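Long-range contact in diaminopimelate decarboxylase (Aquifex aeolicus, PDB 2P3E), which probably catalyses the pyridoxal-phosphate-dependent decarboxylation of meso-diaminopimelate to L-lysine, the last step of lysine biosynthesis: residues 304-316 with 340-354. Sequence-based numbering, arbitrary orientation.
Sequences KHFIIVDAGMNDL and VADIVGPICETGDFL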
# COMPACT_ATOMS: atom_id res chain seq x y z
N LYS B 304 22.77 15.31 8.24
CA LYS B 304 21.91 14.89 7.12
C LYS B 304 21.15 16.04 6.48
O LYS B 304 20.69 16.96 7.17
CB LYS B 304 20.92 13.81 7.57
CG LYS B 304 21.55 12.48 7.95
CD LYS B 304 20.52 11.52 8.53
CE LYS B 304 19.76 10.76 7.46
NZ LYS B 304 20.69 10.07 6.52
N HIS B 305 21.05 15.98 5.15
CA HIS B 305 20.23 16.89 4.38
C HIS B 305 18.96 16.14 3.96
O HIS B 305 19.05 15.07 3.36
CB HIS B 305 21.00 17.43 3.17
CG HIS B 305 20.26 18.50 2.40
ND1 HIS B 305 19.72 19.62 2.99
CD2 HIS B 305 20.01 18.62 1.07
CE1 HIS B 305 19.15 20.38 2.07
NE2 HIS B 305 19.33 19.80 0.89
N PHE B 306 17.80 16.69 4.31
CA PHE B 306 16.52 16.15 3.87
C PHE B 306 15.90 17.07 2.82
O PHE B 306 15.87 18.31 2.99
CB PHE B 306 15.56 15.97 5.06
CG PHE B 306 16.04 14.97 6.09
CD1 PHE B 306 15.68 13.63 6.00
CD2 PHE B 306 16.84 15.38 7.15
CE1 PHE B 306 16.13 12.71 6.95
CE2 PHE B 306 17.29 14.46 8.11
CZ PHE B 306 16.92 13.12 8.00
N ILE B 307 15.43 16.46 1.74
CA ILE B 307 14.66 17.13 0.71
C ILE B 307 13.25 16.53 0.82
O ILE B 307 13.03 15.37 0.45
CB ILE B 307 15.26 16.88 -0.69
CG1 ILE B 307 16.70 17.45 -0.77
CG2 ILE B 307 14.37 17.45 -1.80
CD1 ILE B 307 17.42 17.17 -2.08
N ILE B 308 12.32 17.32 1.34
CA ILE B 308 10.96 16.84 1.60
C ILE B 308 10.07 17.19 0.41
O ILE B 308 9.98 18.36 0.03
CB ILE B 308 10.39 17.43 2.92
CG1 ILE B 308 11.32 17.07 4.09
CG2 ILE B 308 8.94 16.93 3.18
CD1 ILE B 308 11.11 17.89 5.38
N VAL B 309 9.45 16.16 -0.18
CA VAL B 309 8.66 16.32 -1.40
C VAL B 309 7.20 15.95 -1.17
O VAL B 309 6.86 15.49 -0.07
CB VAL B 309 9.27 15.51 -2.60
CG1 VAL B 309 10.67 16.04 -2.94
CG2 VAL B 309 9.32 13.99 -2.29
N ASP B 310 6.35 16.13 -2.19
CA ASP B 310 4.91 15.90 -2.00
C ASP B 310 4.45 14.48 -2.34
O ASP B 310 3.29 14.13 -2.15
CB ASP B 310 4.04 16.99 -2.67
CG ASP B 310 4.22 17.06 -4.20
OD1 ASP B 310 4.95 16.26 -4.82
OD2 ASP B 310 3.59 17.97 -4.79
N ALA B 311 5.38 13.67 -2.84
CA ALA B 311 5.10 12.27 -3.14
C ALA B 311 5.78 11.41 -2.12
O ALA B 311 6.92 11.66 -1.72
CB ALA B 311 5.58 11.88 -4.55
N GLY B 312 5.08 10.37 -1.68
CA GLY B 312 5.66 9.47 -0.68
C GLY B 312 5.36 8.01 -0.96
O GLY B 312 5.01 7.62 -2.09
N MET B 313 5.51 7.20 0.09
CA MET B 313 5.30 5.76 -0.03
C MET B 313 3.86 5.43 -0.45
O MET B 313 3.59 4.32 -0.93
CB MET B 313 5.67 5.06 1.28
CG MET B 313 4.73 5.38 2.45
SD MET B 313 5.30 4.64 4.00
CE MET B 313 5.10 2.87 3.67
N ASN B 314 2.96 6.38 -0.22
CA ASN B 314 1.57 6.29 -0.68
C ASN B 314 1.45 6.32 -2.19
O ASN B 314 0.47 5.81 -2.74
CB ASN B 314 0.74 7.45 -0.10
CG ASN B 314 1.28 8.82 -0.51
OD1 ASN B 314 2.44 9.18 -0.26
ND2 ASN B 314 0.42 9.61 -1.14
N ASP B 315 2.44 6.93 -2.85
CA ASP B 315 2.47 7.08 -4.32
C ASP B 315 3.36 6.03 -4.97
O ASP B 315 2.99 5.44 -5.99
CB ASP B 315 2.97 8.48 -4.71
CG ASP B 315 2.06 9.59 -4.21
OD1 ASP B 315 0.89 9.68 -4.67
OD2 ASP B 315 2.51 10.38 -3.35
N LEU B 316 4.53 5.79 -4.36
CA LEU B 316 5.49 4.81 -4.86
C LEU B 316 6.10 4.14 -3.66
O LEU B 316 6.85 4.76 -2.90
CB LEU B 316 6.60 5.49 -5.71
CG LEU B 316 7.74 4.60 -6.25
CD1 LEU B 316 7.25 3.45 -7.11
CD2 LEU B 316 8.78 5.44 -7.02
N VAL B 340 24.49 15.12 -0.89
CA VAL B 340 23.98 13.84 -0.47
C VAL B 340 22.78 14.12 0.42
O VAL B 340 22.90 14.86 1.41
CB VAL B 340 25.03 13.02 0.29
CG1 VAL B 340 24.44 11.70 0.77
CG2 VAL B 340 26.23 12.77 -0.60
N ALA B 341 21.63 13.55 0.06
CA ALA B 341 20.37 13.85 0.74
C ALA B 341 19.49 12.61 0.89
O ALA B 341 19.61 11.65 0.11
CB ALA B 341 19.61 14.94 -0.02
N ASP B 342 18.63 12.65 1.91
CA ASP B 342 17.47 11.77 1.98
C ASP B 342 16.31 12.49 1.31
O ASP B 342 15.97 13.62 1.67
CB ASP B 342 17.09 11.48 3.43
CG ASP B 342 18.02 10.48 4.11
OD1 ASP B 342 19.06 10.06 3.53
OD2 ASP B 342 17.68 10.10 5.24
N ILE B 343 15.69 11.83 0.33
CA ILE B 343 14.56 12.43 -0.38
C ILE B 343 13.34 11.73 0.18
O ILE B 343 13.15 10.54 -0.03
CB ILE B 343 14.69 12.25 -1.91
CG1 ILE B 343 15.98 12.94 -2.39
CG2 ILE B 343 13.42 12.84 -2.65
CD1 ILE B 343 16.38 12.54 -3.78
N VAL B 344 12.55 12.48 0.94
CA VAL B 344 11.52 11.86 1.78
C VAL B 344 10.15 12.49 1.48
O VAL B 344 10.07 13.63 1.05
CB VAL B 344 11.88 12.01 3.28
CG1 VAL B 344 13.22 11.29 3.60
CG2 VAL B 344 11.96 13.49 3.67
N GLY B 345 9.09 11.74 1.75
CA GLY B 345 7.76 12.19 1.38
C GLY B 345 6.97 12.79 2.53
O GLY B 345 7.53 13.06 3.59
N PRO B 346 5.66 13.00 2.31
CA PRO B 346 4.76 13.66 3.25
C PRO B 346 4.21 12.73 4.35
O PRO B 346 3.68 13.21 5.36
CB PRO B 346 3.61 14.13 2.33
CG PRO B 346 3.55 13.09 1.28
CD PRO B 346 4.97 12.59 1.08
N ILE B 347 4.34 11.41 4.16
CA ILE B 347 3.69 10.44 5.05
C ILE B 347 4.34 10.45 6.44
O ILE B 347 5.57 10.59 6.57
CB ILE B 347 3.72 9.00 4.47
CG1 ILE B 347 2.95 8.91 3.12
CG2 ILE B 347 3.23 7.98 5.53
CD1 ILE B 347 1.42 9.10 3.22
N CYS B 348 3.50 10.28 7.47
CA CYS B 348 3.97 10.26 8.84
C CYS B 348 4.49 8.86 9.24
O CYS B 348 3.86 8.13 10.04
CB CYS B 348 2.88 10.77 9.79
SG CYS B 348 3.57 11.48 11.29
N GLU B 349 5.61 8.50 8.62
CA GLU B 349 6.36 7.28 8.92
C GLU B 349 7.84 7.61 8.73
O GLU B 349 8.20 8.32 7.81
CB GLU B 349 6.02 6.14 7.94
CG GLU B 349 4.60 5.60 8.02
CD GLU B 349 4.38 4.63 9.18
OE1 GLU B 349 5.26 4.51 10.07
OE2 GLU B 349 3.31 3.98 9.20
N THR B 350 8.69 7.07 9.60
CA THR B 350 10.14 7.16 9.44
C THR B 350 10.56 6.49 8.14
O THR B 350 11.47 6.96 7.45
CB THR B 350 10.88 6.55 10.66
OG1 THR B 350 10.48 7.27 11.84
CG2 THR B 350 12.39 6.67 10.51
N GLY B 351 9.82 5.44 7.76
CA GLY B 351 10.12 4.67 6.56
C GLY B 351 9.58 5.23 5.26
O GLY B 351 9.71 4.59 4.23
N ASP B 352 8.95 6.40 5.30
CA ASP B 352 8.46 7.06 4.09
C ASP B 352 9.55 7.88 3.37
O ASP B 352 9.72 9.08 3.61
CB ASP B 352 7.28 7.97 4.39
CG ASP B 352 6.84 8.81 3.16
OD1 ASP B 352 6.83 8.28 2.02
OD2 ASP B 352 6.53 10.00 3.33
N PHE B 353 10.27 7.23 2.47
CA PHE B 353 11.32 7.89 1.70
C PHE B 353 11.25 7.42 0.26
O PHE B 353 10.72 6.34 0.00
CB PHE B 353 12.69 7.57 2.31
CG PHE B 353 13.03 6.11 2.35
CD1 PHE B 353 13.59 5.48 1.25
CD2 PHE B 353 12.80 5.38 3.51
CE1 PHE B 353 13.91 4.13 1.30
CE2 PHE B 353 13.11 4.03 3.57
CZ PHE B 353 13.68 3.40 2.46
N LEU B 354 11.79 8.22 -0.66
CA LEU B 354 11.97 7.81 -2.04
C LEU B 354 13.44 7.41 -2.33
O LEU B 354 13.69 6.64 -3.25
CB LEU B 354 11.53 8.93 -2.98
CG LEU B 354 10.05 9.36 -2.88
CD1 LEU B 354 9.77 10.48 -3.85
CD2 LEU B 354 9.10 8.16 -3.12
O HOH W 1 21.29 11.60 3.51
O HOH W 2 19.92 8.13 5.30
O HOH W 3 22.51 13.86 3.89
O HOH W 4 8.62 4.44 -0.86
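Strands 304-309 and 340-344 pair in parallel register, Phe306 with Asp342 through Ile308 with Val344, their axes 35° apart, in the mixed sheet of the beta domain that class-II decarboxylases join to a TIM barrel. Four backbone hydrogen bonds alternate across the pair: Asp342 N to His305 O, Ile307 N to Asp342 O (2.9 Å), Val344 N to Ile307 O and Val309 N to Val344 O. On one face Asp342 sets its carboxylate beside the Phe306 ring, the planes 86° apart, and forms a salt bridge from OD2 to Lys304 NZ (3.3 Å); its OD1 also accepts from Asp357 N. On the other, Ile307 CD1 rests on Ala341 CB (3.7 Å). Beyond the strands, Asp352 has CG anti to its backbone N (chi1 173°), which carries the carboxylate to the Gly312-Met313 turn: OD1 receives Met313 N at 2.6 Å, on its syn side but tilted out of the carboxylate plane. OD2 takes Ile347 N from above that plane and bridges to Lys175 of the second subunit. Replacement by an alanine would probably leave Met313 N and Ile347 N without their acceptor and cost that lysine its carboxylate mate, though not its bonds to Gly345 O and Ile347 O. Alongside, Glu349 CG lies 4.2 Å from Met313 SD.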